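PDB 4K70: UL37 from Suid herpesvirus 1, which forms part of the inner tegument of the herpesvirus particle and is thought to help control viral trafficking, the crystallised chain being its N-terminal half. Local coordinates for residues 50-53 with 54-57; 61-64 with 65-69; 101-104 with 105-109. All blocks are in the same frame, centred on the assembly; numbering follows the deposited sequence.

Interaction 1 (50-53 with 54-57); sequences LRLA and CRAY
Cys54 lies one helical turn on from Leu50 in helix 39-60, and its sulfur touches it. Both residues are buried, and this is the tightly packed side of the turn: SG and CB of Cys54 each come to 3.4 Å from Leu50 O. The thiol is swung back along the helix, SG anti to its own carbonyl carbon (chi1 -76°), with SG 4.2 Å from Leu50 CG. The same carbonyl oxygen accepts the backbone N-H of Cys54 at 2.9 Å in a nearly straight bond, 168° at the hydrogen. Three further i to i+4 bonds continue the ladder: Arg55 N to Arg51 O, Ala56 N to Leu52 O and Tyr57 N to Ala53 O. All three bend more than the first, Ala56 N most, at 142°. Ala53 and Ala56 add only methyl groups, and the CB of Ala56 lies 3.3 Å from both Ala53 O and Leu52 O.

The loose edge is formed by the partly exposed guanidiniums of Arg51 and Arg55. Arg55 folds at chi2 and chi3 so that its guanidinium returns beside the buried Leu52, NH2 lying 3.4 Å from Leu52 CD2; the group meets this methyl obliquely, and the two side chains run alongside each other. The side chain of Arg51 comes no closer to residues 54-57 than 5.7 Å, from CD to Cys54 CB, and its guanidinium goes instead to Asp102 and Glu109 of helix 101-109.

The faces of helix 39-60 are divided among three neighbours: Leu50 and Cys54 pack on helix 101-109, Ala53 and Tyr57 on helix 63-78, and Leu52 on Val9 and Leu12 of helix 4-12.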
loop_
_atom_site.group_PDB
_atom_site.type_symbol
_atom_site.label_atom_id
_atom_site.label_comp_id
_atom_site.label_asym_id
_atom_site.label_seq_id
_atom_site.Cartn_x
_atom_site.Cartn_y
_atom_site.Cartn_z
ATOM N N LEU A 50 -34.184 7.706 6.320
ATOM C CA LEU A 50 -34.390 7.382 7.725
ATOM C C LEU A 50 -35.869 7.499 8.104
ATOM O O LEU A 50 -36.411 6.641 8.802
ATOM C CB LEU A 50 -33.555 8.296 8.622
ATOM C CG LEU A 50 -33.781 7.964 10.092
ATOM C CD1 LEU A 50 -33.090 6.630 10.438
ATOM C CD2 LEU A 50 -33.317 9.102 10.986
ATOM N N ARG A 51 -36.506 8.571 7.645
ATOM C CA ARG A 51 -37.923 8.807 7.913
ATOM C C ARG A 51 -38.799 7.697 7.351
ATOM O O ARG A 51 -39.733 7.251 8.004
ATOM C CB ARG A 51 -38.351 10.159 7.341
ATOM C CG ARG A 51 -38.060 11.312 8.258
ATOM C CD ARG A 51 -39.111 11.389 9.342
ATOM N NE ARG A 51 -38.738 12.306 10.413
ATOM C CZ ARG A 51 -39.438 12.444 11.531
ATOM N NH1 ARG A 51 -40.539 11.724 11.702
ATOM N NH2 ARG A 51 -39.045 13.296 12.475
ATOM N N LEU A 52 -38.487 7.246 6.144
ATOM C CA LEU A 52 -39.233 6.170 5.502
ATOM C C LEU A 52 -39.039 4.820 6.195
ATOM O O LEU A 52 -39.952 3.984 6.246
ATOM C CB LEU A 52 -38.822 6.058 4.029
ATOM C CG LEU A 52 -39.333 7.162 3.106
ATOM C CD1 LEU A 52 -38.557 7.136 1.808
ATOM C CD2 LEU A 52 -40.811 6.964 2.845
ATOM N N ALA A 53 -37.841 4.591 6.717
ATOM C CA ALA A 53 -37.597 3.358 7.446
ATOM C C ALA A 53 -38.325 3.406 8.787
ATOM O O ALA A 53 -38.981 2.443 9.180
ATOM C CB ALA A 53 -36.108 3.128 7.634
ATOM N N CYS A 54 -38.215 4.532 9.483
ATOM C CA CYS A 54 -38.900 4.707 10.754
ATOM C C CYS A 54 -40.404 4.577 10.585
ATOM O O CYS A 54 -41.075 3.970 11.413
ATOM C CB CYS A 54 -38.548 6.054 11.383
ATOM S SG CYS A 54 -36.904 6.048 12.129
ATOM N N ARG A 55 -40.929 5.130 9.499
ATOM C CA ARG A 55 -42.353 5.019 9.227
ATOM C C ARG A 55 -42.730 3.590 8.866
ATOM O O ARG A 55 -43.827 3.133 9.186
ATOM C CB ARG A 55 -42.791 5.972 8.117
ATOM C CG ARG A 55 -43.805 5.327 7.195
ATOM C CD ARG A 55 -44.968 6.252 6.858
ATOM N NE ARG A 55 -44.697 7.108 5.706
ATOM C CZ ARG A 55 -44.309 6.675 4.510
ATOM N NH1 ARG A 55 -44.118 5.379 4.285
ATOM N NH2 ARG A 55 -44.100 7.547 3.530
ATOM N N ALA A 56 -41.825 2.882 8.203
ATOM C CA ALA A 56 -42.076 1.480 7.893
ATOM C C ALA A 56 -42.288 0.638 9.168
ATOM O O ALA A 56 -43.152 -0.241 9.205
ATOM C CB ALA A 56 -40.951 0.906 7.053
ATOM N N TYR A 57 -41.502 0.906 10.207
ATOM C CA TYR A 57 -41.622 0.145 11.444
ATOM C C TYR A 57 -42.904 0.514 12.177
ATOM O O TYR A 57 -43.601 -0.356 12.688
ATOM C CB TYR A 57 -40.412 0.361 12.356
ATOM C CG TYR A 57 -40.572 -0.310 13.705
ATOM C CD1 TYR A 57 -40.562 -1.696 13.817
ATOM C CD2 TYR A 57 -40.738 0.441 14.858
ATOM C CE1 TYR A 57 -40.716 -2.319 15.042
ATOM C CE2 TYR A 57 -40.893 -0.174 16.095
ATOM C CZ TYR A 57 -40.885 -1.553 16.181
ATOM O OH TYR A 57 -41.041 -2.172 17.407
#

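Interaction 2 (61-64 with 65-69); sequences GTCE and AAVLA
Thr62 and Ala65 meet through the threonine hydroxyl, which reaches forward over the first turn of helix 63-78. OG1 stands between the backbone N and the carbonyl carbon of its own residue (chi1 66°), a position that sets it 3.3 Å from both Ala65 N and Ala65 CB. The hydrogen bond from Ala65 N to Thr62 OG1 is weak, though 155° at the hydrogen. The stronger partner of this hydroxyl is Thr60 OG1, at the end of the preceding helix. The Thr62 carbonyl, for its part, accepts from Ala66 N at 3.1 Å.

This is an N-cap: Thr62 takes up one of the amides that a helix start leaves without a partner within the helix, directly after Gly61, the first residue beyond helix 39-60, has left helical angles with a positive phi. The short connection joins two roughly antiparallel helices, 39-60 and 63-78, as a helical hairpin.

One turn on, Cys63 and Val67 lie on a different face. Val67 CG2, anti to its carbonyl carbon, hangs back over Cys63 O at 3.2 Å, whereas the sulfur approaches the same methyl more loosely, SG to CG2 4.4 Å. Cys63 O also receives Val67 N in a nearly straight bond of 171°. Glu64 turns elsewhere: bent at chi2, its carboxylate accepts from Ala465 N through OE2, while its backbone O takes Leu68 N at 2.9 Å. Cys63 and Val67 both touch Ala454 of helix 438-458.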
loop_
_atom_site.group_PDB
_atom_site.type_symbol
_atom_site.label_atom_id
_atom_site.label_comp_id
_atom_site.label_asym_id
_atom_site.label_seq_id
_atom_site.Cartn_x
_atom_site.Cartn_y
_atom_site.Cartn_z
ATOM N N GLY A 61 -44.589 -2.695 12.009
ATOM C CA GLY A 61 -44.028 -3.261 13.225
ATOM C C GLY A 61 -43.087 -4.419 12.967
ATOM O O GLY A 61 -42.803 -5.214 13.858
ATOM N N THR A 62 -42.586 -4.518 11.743
ATOM C CA THR A 62 -41.775 -5.667 11.373
ATOM C C THR A 62 -40.326 -5.557 11.840
ATOM O O THR A 62 -39.803 -4.463 12.096
ATOM C CB THR A 62 -41.778 -5.912 9.864
ATOM O OG1 THR A 62 -41.132 -4.814 9.210
ATOM C CG2 THR A 62 -43.203 -6.050 9.350
ATOM N N CYS A 63 -39.698 -6.722 11.933
ATOM C CA CYS A 63 -38.336 -6.873 12.406
ATOM C C CYS A 63 -37.350 -6.306 11.384
ATOM O O CYS A 63 -36.359 -5.674 11.752
ATOM C CB CYS A 63 -38.068 -8.360 12.654
ATOM S SG CYS A 63 -36.396 -8.766 13.128
ATOM N N GLU A 64 -37.634 -6.541 10.106
ATOM C CA GLU A 64 -36.859 -5.972 9.004
ATOM C C GLU A 64 -36.816 -4.447 9.085
ATOM O O GLU A 64 -35.751 -3.841 8.968
ATOM C CB GLU A 64 -37.444 -6.404 7.654
ATOM C CG GLU A 64 -37.249 -7.885 7.325
ATOM C CD GLU A 64 -37.988 -8.811 8.286
ATOM O OE1 GLU A 64 -38.988 -8.366 8.885
ATOM O OE2 GLU A 64 -37.570 -9.977 8.446
ATOM N N ALA A 65 -37.977 -3.835 9.294
ATOM C CA ALA A 65 -38.079 -2.383 9.421
ATOM C C ALA A 65 -37.312 -1.855 10.626
ATOM O O ALA A 65 -36.714 -0.780 10.568
ATOM C CB ALA A 65 -39.543 -1.949 9.506
ATOM N N ALA A 66 -37.347 -2.610 11.720
ATOM C CA ALA A 66 -36.670 -2.205 12.942
ATOM C C ALA A 66 -35.168 -2.174 12.691
ATOM O O ALA A 66 -34.491 -1.187 12.999
ATOM C CB ALA A 66 -36.997 -3.171 14.066
ATOM N N VAL A 67 -34.666 -3.269 12.132
ATOM C CA VAL A 67 -33.249 -3.426 11.801
ATOM C C VAL A 67 -32.771 -2.359 10.823
ATOM O O VAL A 67 -31.729 -1.718 11.036
ATOM C CB VAL A 67 -32.974 -4.822 11.204
ATOM C CG1 VAL A 67 -31.570 -4.894 10.597
ATOM C CG2 VAL A 67 -33.160 -5.895 12.268
ATOM N N LEU A 68 -33.538 -2.165 9.756
ATOM C CA LEU A 68 -33.213 -1.142 8.772
ATOM C C LEU A 68 -33.051 0.217 9.449
ATOM O O LEU A 68 -31.990 0.835 9.362
ATOM C CB LEU A 68 -34.286 -1.073 7.683
ATOM C CG LEU A 68 -34.154 0.037 6.633
ATOM C CD1 LEU A 68 -32.922 -0.184 5.751
ATOM C CD2 LEU A 68 -35.413 0.118 5.786
ATOM N N ALA A 69 -34.098 0.676 10.131
ATOM C CA ALA A 69 -34.095 2.010 10.725
ATOM C C ALA A 69 -32.971 2.196 11.728
ATOM O O ALA A 69 -32.271 3.214 11.710
ATOM C CB ALA A 69 -35.426 2.293 11.384
#

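Interaction 3 (101-104 with 105-109); sequences DDTT and AALTE. With NA (sodium ion), chain L.
Thr108 grips Thr104 O twice, with its amide N at 2.8 Å and its hydroxyl OG1 at 2.7 Å. The two donors arrive from different directions: the amide lies nearly in line with the carbonyl, whereas OG1 stands 44° out of its plane. Thr108 OG1 is anti to its own carbonyl carbon (chi1 -61°), which directs the hydroxyl back down the helix, a familiar feature of helical threonines. At the last residue of the helix, Glu109 OE2 binds a sodium ion at 2.4 Å. Its other oxygen, OE1, and Asp102 OD1 each form a salt bridge with Arg51 of helix 39-60, a shared cation that probably offsets the like charge of the two carboxylates.

Ordinary i to i+4 bonds from Ala105, Ala106 and Leu107 fill in the backbone. Beyond them, Thr103 and Leu107 run side by side, CG2 to CD1 3.9 Å, and both also touch Pro120. The hydroxyl of Thr103 is hydrogen-bonded to Val98 O and to Trp46 NE1. Ala106, between the two acids in sequence, packs against Arg51 and Cys54.

This is a short amphipathic helix at a bundle surface, with Thr103, Ala106 and Leu107 buried and Asp101, Asp102, Ala105, Thr108 and Glu109 exposed.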
loop_
_atom_site.group_PDB
_atom_site.type_symbol
_atom_site.label_atom_id
_atom_site.label_comp_id
_atom_site.label_asym_id
_atom_site.label_seq_id
_atom_site.Cartn_x
_atom_site.Cartn_y
_atom_site.Cartn_z
ATOM N N ASP A 101 -30.295 16.206 14.720
ATOM C CA ASP A 101 -31.389 16.052 15.674
ATOM C C ASP A 101 -32.585 15.304 15.101
ATOM O O ASP A 101 -33.287 14.623 15.842
ATOM C CB ASP A 101 -31.815 17.405 16.236
ATOM C CG ASP A 101 -30.789 17.976 17.187
ATOM O OD1 ASP A 101 -29.950 17.194 17.687
ATOM O OD2 ASP A 101 -30.821 19.198 17.440
ATOM N N ASP A 102 -32.803 15.387 13.788
ATOM C CA ASP A 102 -33.987 14.744 13.207
ATOM C C ASP A 102 -33.899 13.240 13.219
ATOM O O ASP A 102 -34.923 12.552 13.208
ATOM C CB ASP A 102 -34.282 15.211 11.773
ATOM C CG ASP A 102 -35.640 14.696 11.258
ATOM O OD1 ASP A 102 -36.638 14.762 12.014
ATOM O OD2 ASP A 102 -35.714 14.202 10.114
ATOM N N THR A 103 -32.670 12.727 13.217
ATOM C CA THR A 103 -32.461 11.298 13.218
ATOM C C THR A 103 -32.908 10.719 14.554
ATOM O O THR A 103 -33.603 9.705 14.603
ATOM C CB THR A 103 -30.971 10.961 12.973
ATOM O OG1 THR A 103 -30.587 11.439 11.678
ATOM C CG2 THR A 103 -30.739 9.461 13.053
ATOM N N THR A 104 -32.484 11.368 15.634
ATOM C CA THR A 104 -32.897 10.984 16.978
ATOM C C THR A 104 -34.412 11.135 17.144
ATOM O O THR A 104 -35.079 10.232 17.652
ATOM C CB THR A 104 -32.196 11.856 18.033
ATOM O OG1 THR A 104 -30.778 11.669 17.933
ATOM C CG2 THR A 104 -32.675 11.492 19.459
ATOM N N ALA A 105 -34.946 12.271 16.697
ATOM C CA ALA A 105 -36.372 12.554 16.838
ATOM C C ALA A 105 -37.209 11.496 16.122
ATOM O O ALA A 105 -38.214 11.023 16.654
ATOM C CB ALA A 105 -36.700 13.962 16.324
ATOM N N ALA A 106 -36.769 11.085 14.937
ATOM C CA ALA A 106 -37.523 10.098 14.167
ATOM C C ALA A 106 -37.459 8.706 14.779
ATOM O O ALA A 106 -38.472 8.003 14.864
ATOM C CB ALA A 106 -37.053 10.065 12.719
ATOM N N LEU A 107 -36.264 8.297 15.191
ATOM C CA LEU A 107 -36.094 6.998 15.821
ATOM C C LEU A 107 -36.833 6.931 17.162
ATOM O O LEU A 107 -37.465 5.927 17.476
ATOM C CB LEU A 107 -34.603 6.675 16.002
ATOM C CG LEU A 107 -33.845 6.333 14.712
ATOM C CD1 LEU A 107 -32.330 6.385 14.928
ATOM C CD2 LEU A 107 -34.267 4.972 14.170
ATOM N N THR A 108 -36.755 8.006 17.938
ATOM C CA THR A 108 -37.388 8.058 19.256
ATOM C C THR A 108 -38.908 7.964 19.140
ATOM O O THR A 108 -39.549 7.145 19.805
ATOM C CB THR A 108 -37.017 9.350 20.015
ATOM O OG1 THR A 108 -35.601 9.395 20.217
ATOM C CG2 THR A 108 -37.707 9.390 21.385
ATOM N N GLU A 109 -39.463 8.803 18.277
ATOM C CA GLU A 109 -40.893 8.848 18.006
ATOM C C GLU A 109 -41.408 7.506 17.486
ATOM O O GLU A 109 -42.524 7.097 17.800
ATOM C CB GLU A 109 -41.184 9.975 17.009
ATOM C CG GLU A 109 -42.545 9.915 16.359
ATOM C CD GLU A 109 -42.728 10.985 15.299
ATOM O OE1 GLU A 109 -42.031 10.925 14.259
ATOM O OE2 GLU A 109 -43.571 11.882 15.508
HETATM NA NA NA L . -44.585 12.808 17.425
#

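From the N terminus, interaction 1 comes first, within helix 39-60; interaction 2 follows across the start of helix 63-78, and interaction 3 lies later, in helix 101-109. Each stays within a turn or so of helix, so none closes a long loop, and the three run in series without nesting or crossing. In space they converge: the centres of interactions 1 and 2 are about 8 Å apart, and those of 1 and 3 about 11 Å. Residues 50-57 touch both others, Ala53 CB 3.6 Å from Leu68 CD2 and Cys54 SG 3.5 Å from Leu107 CD2; those two also meet directly, Ala69 O lying 3.6 Å from Leu107 CD2, joining three helices of the bundle.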